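Mitotic checkpoint control protein kinase BUB1 (Drosophila melanogaster, PDB 6JKK) is a mitotic checkpoint protein of the kinetochore whose C-terminal kinase domain probably binds ATP and phosphorylates CENP-E. Local coordinates at residues Asn8-Glu13 / Val210-Lys215; His172-Gly177 / Leu247-Leu252. All blocks are in the same frame, centred on the assembly; numbering follows the deposited sequence.

Contact 1 of 2, residues Asn8-Glu13 / Val210-Lys215; sequences NPFNVE and VSIDMK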
# COMPACT_ATOMS: atom_id res chain seq x y z
N ASN A 8 9.05 -17.69 -8.82
CA ASN A 8 7.87 -17.15 -8.15
C ASN A 8 8.17 -16.85 -6.69
O ASN A 8 8.35 -17.76 -5.89
CB ASN A 8 6.68 -18.10 -8.27
CG ASN A 8 5.47 -17.65 -7.45
OD1 ASN A 8 5.41 -16.50 -7.00
ND2 ASN A 8 4.51 -18.54 -7.27
N PRO A 9 8.22 -15.56 -6.33
CA PRO A 9 8.56 -15.11 -4.98
C PRO A 9 7.38 -15.15 -4.02
O PRO A 9 7.53 -14.78 -2.86
CB PRO A 9 8.96 -13.65 -5.20
CG PRO A 9 8.12 -13.21 -6.35
CD PRO A 9 8.01 -14.42 -7.25
N PHE A 10 6.22 -15.58 -4.51
CA PHE A 10 5.06 -15.73 -3.64
C PHE A 10 4.86 -17.19 -3.23
O PHE A 10 3.92 -17.53 -2.50
CB PHE A 10 3.80 -15.22 -4.34
CG PHE A 10 3.93 -13.83 -4.90
CD1 PHE A 10 3.88 -13.62 -6.27
CD2 PHE A 10 4.11 -12.74 -4.06
CE1 PHE A 10 4.00 -12.34 -6.79
CE2 PHE A 10 4.24 -11.46 -4.57
CZ PHE A 10 4.18 -11.26 -5.94
N ASN A 11 5.76 -18.05 -3.70
CA ASN A 11 5.68 -19.49 -3.44
C ASN A 11 5.69 -19.83 -1.95
O ASN A 11 6.63 -19.48 -1.23
CB ASN A 11 6.81 -20.22 -4.17
CG ASN A 11 6.69 -21.73 -4.09
OD1 ASN A 11 7.09 -22.33 -3.09
ND2 ASN A 11 6.16 -22.34 -5.13
N VAL A 12 4.65 -20.53 -1.51
CA VAL A 12 4.44 -20.87 -0.10
C VAL A 12 5.62 -21.64 0.51
O VAL A 12 6.04 -21.37 1.64
CB VAL A 12 3.11 -21.64 0.09
CG1 VAL A 12 3.11 -22.47 1.36
CG2 VAL A 12 1.94 -20.68 0.10
N GLU A 13 6.17 -22.59 -0.25
CA GLU A 13 7.29 -23.39 0.23
C GLU A 13 8.59 -22.60 0.26
O GLU A 13 9.43 -22.82 1.14
CB GLU A 13 7.45 -24.67 -0.60
CG GLU A 13 6.25 -25.59 -0.56
CD GLU A 13 6.53 -26.95 -1.15
OE1 GLU A 13 7.59 -27.11 -1.79
OE2 GLU A 13 5.70 -27.86 -0.95
N VAL A 210 1.84 -10.19 1.08
CA VAL A 210 2.54 -10.89 -0.00
C VAL A 210 3.76 -10.10 -0.48
O VAL A 210 4.18 -10.24 -1.63
CB VAL A 210 1.61 -11.20 -1.20
CG1 VAL A 210 0.52 -12.16 -0.78
CG2 VAL A 210 0.99 -9.92 -1.78
N SER A 211 4.33 -9.29 0.40
CA SER A 211 5.46 -8.44 0.01
C SER A 211 6.70 -9.28 -0.26
O SER A 211 6.78 -10.45 0.14
CB SER A 211 5.73 -7.37 1.08
OG SER A 211 4.64 -6.46 1.15
N ILE A 212 7.67 -8.68 -0.94
CA ILE A 212 8.90 -9.37 -1.31
C ILE A 212 10.12 -8.68 -0.70
O ILE A 212 10.27 -7.47 -0.84
CB ILE A 212 9.07 -9.39 -2.84
CG1 ILE A 212 7.88 -10.09 -3.51
CG2 ILE A 212 10.39 -10.04 -3.25
CD1 ILE A 212 7.84 -9.90 -5.01
N ASP A 213 10.97 -9.44 -0.01
CA ASP A 213 12.20 -8.88 0.54
C ASP A 213 13.38 -9.21 -0.37
O ASP A 213 13.85 -10.35 -0.39
CB ASP A 213 12.45 -9.38 1.97
CG ASP A 213 13.67 -8.74 2.61
OD1 ASP A 213 14.29 -7.85 1.98
OD2 ASP A 213 14.02 -9.14 3.74
N MET A 214 13.85 -8.21 -1.10
CA MET A 214 14.95 -8.40 -2.05
C MET A 214 16.28 -8.70 -1.36
O MET A 214 17.20 -9.23 -1.99
CB MET A 214 15.09 -7.19 -2.97
CG MET A 214 13.87 -6.94 -3.85
SD MET A 214 13.55 -8.31 -4.97
CE MET A 214 14.91 -8.11 -6.12
N LYS A 215 16.39 -8.36 -0.07
CA LYS A 215 17.62 -8.59 0.68
C LYS A 215 17.86 -10.08 0.96
O LYS A 215 18.95 -10.48 1.36
CB LYS A 215 17.64 -7.78 1.98
CG LYS A 215 17.70 -6.27 1.77
CD LYS A 215 18.17 -5.54 3.03
CE LYS A 215 18.13 -4.02 2.84
NZ LYS A 215 19.10 -3.55 1.81
O HOH W 1 5.91 -13.10 -1.19
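Phe10 and Pro9 pack onto Val210 and Ile212, where the chain leaves the DFG motif of the kinase fold and enters the short strand at the start of the activation segment. The N-terminal extension arrives as a type I turn, Asn8 to Asn11, strengthened by an Asx turn in which Phe10 N donates to Asn8 OD1 (2.8 Å) from above the carbonyl plane. With CG anti to the carbonyl carbon (chi1 -52°), Phe10 swings its ring so that the CD2-CE2 side comes up to Val210. Along the ring, CD2 lies 4.1 Å from Val210 CB. Next, CE2 brings the slightly positive ring edge in plane to Val210 O at 3.2 Å, probably a mildly favourable approach. Finally CZ comes within 4.0 Å of Ile212 CD1. Pro9 CG sits over the centre of one ring face, and Tyr225 meets the ring edge-to-face. A flat aromatic suits this place, having a face for proline and an edge for a carbonyl; an alanine here would probably open a gap beside Ile212 and deprive Val210 O of its aromatic neighbour. The rigid, apolar proline ring also reaches the slender end of the isoleucine, Pro9 CG standing 3.6 Å from Ile212 CD1. Beside this apolar patch a water lies between the two backbones, within hydrogen-bonding distance of Pro9 O (2.9 Å) and Ser211 O (3.1 Å).

Contact 2 of 2, residues His172-Gly177 / Leu247-Leu252; sequences HLHAMG and LDLYGL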
# COMPACT_ATOMS: atom_id res chain seq x y z
N HIS A 172 10.84 5.33 -0.68
CA HIS A 172 11.51 4.94 0.56
C HIS A 172 11.38 3.44 0.83
O HIS A 172 12.28 2.83 1.40
CB HIS A 172 10.99 5.74 1.75
CG HIS A 172 11.54 7.13 1.84
ND1 HIS A 172 11.02 8.19 1.13
CD2 HIS A 172 12.58 7.63 2.55
CE1 HIS A 172 11.71 9.28 1.39
NE2 HIS A 172 12.66 8.97 2.25
N LEU A 173 10.26 2.85 0.42
CA LEU A 173 10.08 1.40 0.60
C LEU A 173 11.06 0.62 -0.27
O LEU A 173 11.67 -0.35 0.18
CB LEU A 173 8.64 0.98 0.27
CG LEU A 173 8.30 -0.49 0.54
CD1 LEU A 173 8.13 -0.73 2.03
CD2 LEU A 173 7.06 -0.92 -0.21
N HIS A 174 11.22 1.03 -1.53
CA HIS A 174 12.13 0.35 -2.43
C HIS A 174 13.58 0.54 -1.99
O HIS A 174 14.41 -0.35 -2.16
CB HIS A 174 11.88 0.81 -3.88
CG HIS A 174 10.57 0.35 -4.44
ND1 HIS A 174 10.14 0.69 -5.70
CD2 HIS A 174 9.59 -0.41 -3.90
CE1 HIS A 174 8.96 0.14 -5.92
NE2 HIS A 174 8.60 -0.53 -4.84
N ALA A 175 13.89 1.68 -1.39
CA ALA A 175 15.24 1.94 -0.89
C ALA A 175 15.62 0.97 0.22
O ALA A 175 16.81 0.75 0.50
CB ALA A 175 15.36 3.37 -0.41
N MET A 176 14.61 0.41 0.88
CA MET A 176 14.80 -0.59 1.92
C MET A 176 14.80 -2.01 1.35
O MET A 176 14.92 -2.98 2.09
CB MET A 176 13.71 -0.45 3.00
CG MET A 176 13.85 0.81 3.87
SD MET A 176 12.64 0.92 5.21
CE MET A 176 11.19 1.53 4.33
N GLY A 177 14.65 -2.13 0.03
CA GLY A 177 14.70 -3.43 -0.63
C GLY A 177 13.43 -4.25 -0.48
O GLY A 177 13.46 -5.49 -0.54
N LEU A 247 6.61 -3.95 -10.56
CA LEU A 247 5.29 -4.42 -10.12
C LEU A 247 4.59 -3.37 -9.25
O LEU A 247 3.38 -3.14 -9.38
CB LEU A 247 5.40 -5.75 -9.37
CG LEU A 247 4.08 -6.42 -8.95
CD1 LEU A 247 3.24 -6.73 -10.18
CD2 LEU A 247 4.32 -7.67 -8.13
N ASP A 248 5.36 -2.75 -8.36
CA ASP A 248 4.83 -1.70 -7.50
C ASP A 248 4.55 -0.43 -8.29
O ASP A 248 3.56 0.25 -8.04
CB ASP A 248 5.83 -1.40 -6.38
CG ASP A 248 5.67 -2.31 -5.20
OD1 ASP A 248 4.79 -3.20 -5.25
OD2 ASP A 248 6.43 -2.14 -4.22
N LEU A 249 5.43 -0.12 -9.24
CA LEU A 249 5.31 1.11 -10.01
C LEU A 249 4.08 1.02 -10.92
O LEU A 249 3.40 2.01 -11.18
CB LEU A 249 6.60 1.38 -10.81
CG LEU A 249 7.86 1.47 -9.94
CD1 LEU A 249 9.07 1.87 -10.75
CD2 LEU A 249 7.66 2.43 -8.78
N TYR A 250 3.78 -0.19 -11.37
CA TYR A 250 2.54 -0.45 -12.09
C TYR A 250 1.35 -0.21 -11.17
O TYR A 250 0.39 0.46 -11.55
CB TYR A 250 2.53 -1.89 -12.62
CG TYR A 250 1.25 -2.29 -13.33
CD1 TYR A 250 1.06 -2.03 -14.67
CD2 TYR A 250 0.23 -2.94 -12.63
CE1 TYR A 250 -0.11 -2.41 -15.32
CE2 TYR A 250 -0.93 -3.32 -13.26
CZ TYR A 250 -1.10 -3.05 -14.60
OH TYR A 250 -2.26 -3.42 -15.23
N GLY A 251 1.42 -0.74 -9.95
CA GLY A 251 0.36 -0.55 -8.97
C GLY A 251 0.12 0.91 -8.65
O GLY A 251 -1.04 1.35 -8.51
N LEU A 252 1.21 1.66 -8.54
CA LEU A 252 1.17 3.10 -8.29
C LEU A 252 0.34 3.82 -9.35
O LEU A 252 -0.53 4.64 -9.01
CB LEU A 252 2.59 3.67 -8.30
CG LEU A 252 3.13 4.30 -7.01
CD1 LEU A 252 4.45 5.01 -7.30
CD2 LEU A 252 2.13 5.25 -6.39
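Asp248 receives His174 in a nearly straight hydrogen bond, NE2 to OD2 at 2.8 Å with an angle of 167° at the hydrogen. The carboxylate uses the anti lone pair of OD2, turned away from OD1; OD2 lies in the plane of the imidazole, and the carboxylate is turned only 17° from it. The CB of Asp248 also lies at the ring edge, in plane, 3.3 Å from His174 NE2, while the methyl Leu173 CD2 borders OD2 from the same helix end as the histidine. Histidine suits this place because its ring spans the gap between helices and still ends in an N-H. Asp248 has further mates: OD2 takes His180 N and OD1 takes Ala181 N, so three N-H groups grip the buried carboxylate and would probably favour its ionised form. One residue on, Leu249 supplies the greasy side of the contact, its CD2 reaching His174 CE1 at 3.9 Å; with CG anti to the carbonyl carbon (chi1 -57°), its branch also packs on Val170. Leu252, a turn later, carries the apolar seam along helix 156-175 against Met166 and Leu167. An aspartate early in helix F, holding the backbone of the catalytic loop at His180 and Ala181, where most kinases have the His-Arg of the HRD motif and this one has alanine for arginine, is a hallmark of the protein kinase fold, and here His174 of helix E reinforces it.

The two contacts interleave along the chain: 8-13, then 172-177, 210-215 and 247-252. Their centres lie about 14 Å apart, and they meet directly. Gly177, which closes the Schellman turn after helix 156-175, offers its O to Met214 N in a probable hydrogen bond of 2.8 Å, which continues the antiparallel pairing of strands 178-179 and 212-213 by one residue at its end. A second touch joins Phe10 CZ to Leu247 CD2 on helix 246-261. Contact 2 thus belongs to the helical core of the C-lobe next to the catalytic loop, whereas contact 1 adds the N-terminal extension to the start of the activation segment, tying residues distant in sequence to the kinase core.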